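Local structure of probable aminotransferase (Pseudomonas aeruginosa, 5YKT) at residues A[142-147]-A[168-173]. The protein belongs to the class-III aminotransferase family and binds 4'-deoxy-4'-aminopyridoxal-5'-phosphate. The protein carries 1 engineered substitution. Numbering follows the deposited sequence.
Sequences ANRFVL and GSVDES. With PMP (4'-deoxy-4'-aminopyridoxal-5'-phosphate), chain C.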
loop_
_atom_site.group_PDB
_atom_site.type_symbol
_atom_site.label_atom_id
_atom_site.label_comp_id
_atom_site.label_asym_id
_atom_site.label_seq_id
_atom_site.Cartn_x
_atom_site.Cartn_y
_atom_site.Cartn_z
ATOM N N ALA A 142 3.610 -4.547 5.206
ATOM C CA ALA A 142 3.716 -5.596 6.219
ATOM C C ALA A 142 5.111 -5.567 6.851
ATOM O O ALA A 142 5.257 -5.588 8.076
ATOM C CB ALA A 142 3.413 -6.974 5.636
ATOM N N ASN A 143 6.148 -5.504 6.022
ATOM C CA ASN A 143 7.509 -5.416 6.545
ATOM C C ASN A 143 7.725 -4.158 7.409
ATOM O O ASN A 143 8.276 -4.266 8.526
ATOM C CB ASN A 143 8.527 -5.495 5.399
ATOM C CG ASN A 143 8.678 -6.894 4.852
ATOM O OD1 ASN A 143 8.554 -7.887 5.594
ATOM N ND2 ASN A 143 8.964 -7.000 3.539
ATOM N N ARG A 144 7.289 -2.992 6.929
ATOM C CA ARG A 144 7.449 -1.750 7.695
ATOM C C ARG A 144 6.779 -1.837 9.058
ATOM O O ARG A 144 7.346 -1.396 10.070
ATOM C CB ARG A 144 6.828 -0.541 6.964
ATOM C CG ARG A 144 7.485 -0.184 5.661
ATOM C CD ARG A 144 7.116 1.191 5.183
ATOM N NE ARG A 144 5.710 1.433 4.876
ATOM C CZ ARG A 144 4.938 2.372 5.449
ATOM N NH1 ARG A 144 5.378 3.110 6.458
ATOM N NH2 ARG A 144 3.704 2.569 4.989
ATOM N N PHE A 145 5.568 -2.369 9.079
ATOM C CA PHE A 145 4.771 -2.397 10.303
ATOM C C PHE A 145 5.296 -3.419 11.292
ATOM O O PHE A 145 5.357 -3.151 12.496
ATOM C CB PHE A 145 3.299 -2.650 9.983
ATOM C CG PHE A 145 2.647 -1.614 9.071
ATOM C CD1 PHE A 145 3.216 -0.359 8.814
ATOM C CD2 PHE A 145 1.429 -1.897 8.495
ATOM C CE1 PHE A 145 2.576 0.566 7.988
ATOM C CE2 PHE A 145 0.788 -0.983 7.670
ATOM C CZ PHE A 145 1.371 0.256 7.417
ATOM N N VAL A 146 5.724 -4.573 10.800
ATOM C CA VAL A 146 6.361 -5.559 11.661
ATOM C C VAL A 146 7.625 -4.983 12.287
ATOM O O VAL A 146 7.854 -5.169 13.487
ATOM C CB VAL A 146 6.643 -6.873 10.917
ATOM C CG1 VAL A 146 7.518 -7.819 11.742
ATOM C CG2 VAL A 146 5.343 -7.584 10.586
ATOM N N LEU A 147 8.415 -4.266 11.493
ATOM C CA LEU A 147 9.633 -3.658 12.032
ATOM C C LEU A 147 9.323 -2.658 13.150
ATOM O O LEU A 147 9.992 -2.662 14.186
ATOM C CB LEU A 147 10.500 -3.017 10.954
ATOM C CG LEU A 147 11.149 -4.004 9.981
ATOM C CD1 LEU A 147 11.887 -3.263 8.888
ATOM C CD2 LEU A 147 12.084 -5.000 10.652
ATOM N N GLY A 168 10.858 -4.536 -0.568
ATOM C CA GLY A 168 9.986 -3.419 -0.897
ATOM C C GLY A 168 10.607 -2.083 -0.594
ATOM O O GLY A 168 11.815 -1.967 -0.377
ATOM N N SER A 169 9.760 -1.061 -0.563
ATOM C CA SER A 169 10.220 0.307 -0.294
ATOM C C SER A 169 10.327 0.552 1.214
ATOM O O SER A 169 9.692 1.445 1.774
ATOM C CB SER A 169 9.336 1.332 -1.025
ATOM O OG SER A 169 7.951 1.141 -0.729
ATOM N N VAL A 170 11.157 -0.273 1.847
ATOM C CA VAL A 170 11.455 -0.238 3.260
ATOM C C VAL A 170 12.797 0.485 3.332
ATOM O O VAL A 170 13.840 -0.089 2.997
ATOM C CB VAL A 170 11.577 -1.655 3.840
ATOM C CG1 VAL A 170 12.014 -1.595 5.303
ATOM C CG2 VAL A 170 10.271 -2.427 3.670
ATOM N N ASP A 171 12.779 1.757 3.702
ATOM C CA ASP A 171 13.996 2.579 3.539
ATOM C C ASP A 171 15.195 2.016 4.288
ATOM O O ASP A 171 16.302 2.062 3.748
ATOM C CB ASP A 171 13.763 4.033 3.932
ATOM C CG ASP A 171 12.828 4.788 2.972
ATOM O OD1 ASP A 171 12.495 4.314 1.848
ATOM O OD2 ASP A 171 12.412 5.911 3.359
ATOM N N GLU A 172 14.974 1.452 5.483
ATOM C CA GLU A 172 16.074 0.913 6.312
ATOM C C GLU A 172 16.802 -0.256 5.644
ATOM O O GLU A 172 17.948 -0.550 5.999
ATOM C CB GLU A 172 15.585 0.424 7.693
ATOM C CG GLU A 172 14.730 1.397 8.479
ATOM C CD GLU A 172 13.264 1.076 8.334
ATOM O OE1 GLU A 172 12.756 1.322 7.188
ATOM O OE2 GLU A 172 12.657 0.564 9.325
ATOM N N SER A 173 16.144 -0.925 4.688
ATOM C CA SER A 173 16.738 -2.060 4.002
ATOM C C SER A 173 17.571 -1.680 2.779
ATOM O O SER A 173 18.260 -2.531 2.207
ATOM C CB SER A 173 15.648 -3.043 3.552
ATOM O OG SER A 173 14.897 -2.525 2.464
HETATM N N1 PMP C . 9.367 -8.803 -0.228
HETATM C C2 PMP C . 9.939 -9.445 -1.269
HETATM C C2A PMP C . 10.773 -10.681 -1.063
HETATM C C3 PMP C . 9.703 -8.954 -2.631
HETATM O O3 PMP C . 10.253 -9.563 -3.706
HETATM C C4 PMP C . 8.887 -7.753 -2.840
HETATM C C4A PMP C . 8.659 -7.252 -4.238
HETATM N N4A PMP C . 8.164 -8.339 -5.072
HETATM C C5 PMP C . 8.323 -7.137 -1.623
HETATM C C6 PMP C . 8.611 -7.693 -0.384
HETATM C C5A PMP C . 7.496 -5.878 -1.722
HETATM O O4P PMP C . 6.246 -6.126 -2.351
HETATM P P PMP C . 5.440 -4.840 -2.878
HETATM O O1P PMP C . 6.208 -4.248 -4.007
HETATM O O2P PMP C . 5.312 -3.963 -1.647
HETATM O O3P PMP C . 4.139 -5.429 -3.338
#
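Val170 O, on the residue whose side chain meets helix 139-154, is gripped twice: Ser173 OG donates to it at 2.7 Å, in the carbonyl plane on a lone pair, and Ser173 N reaches the same oxygen at 3.0 Å. The backbone bond is that of the short 3-10 turn 171-173, and the hydroxyl adds a second bond to the same oxygen. No hydrogen bond passes directly between 142-147 and 168-173; the contact is mostly apolar packing round Val170. The two methyls of Val170 divide the work. With CG1 anti to the backbone N (chi1 175°), that methyl meets Leu147 CD1 at 4.0 Å, while Val170 CG2 lies 3.9 Å from Asn143 CB and also touches Arg144 CG, whose chain runs alongside Val170 the opposite way. From the far end of the loop Glu172 bends at chi2 (99°) and brings OE2 to 3.9 Å from Leu147 CD1; that oxygen is held by a salt bridge to Arg151. In this class-III aminotransferase the helix packs against the seven-stranded mixed sheet, Leu147 resting on Ile257 and Val159, and the loop follows strand 158-162. Towards the pocket, Asn143 ND2 is hydrogen-bonded to His167 O and Asp259 OD2, two bonds that hold the amide, with ND2 4.0 Å from PMP C6. Gly168 CA comes within 3.6 Å of PMP C5A, the backbone packing directly on the ligand. Ser169 centres an inverse gamma turn, closed by Val170 N to Gly168 O at 2.9 Å, and its O accepts from Arg144 NH1 of the second subunit.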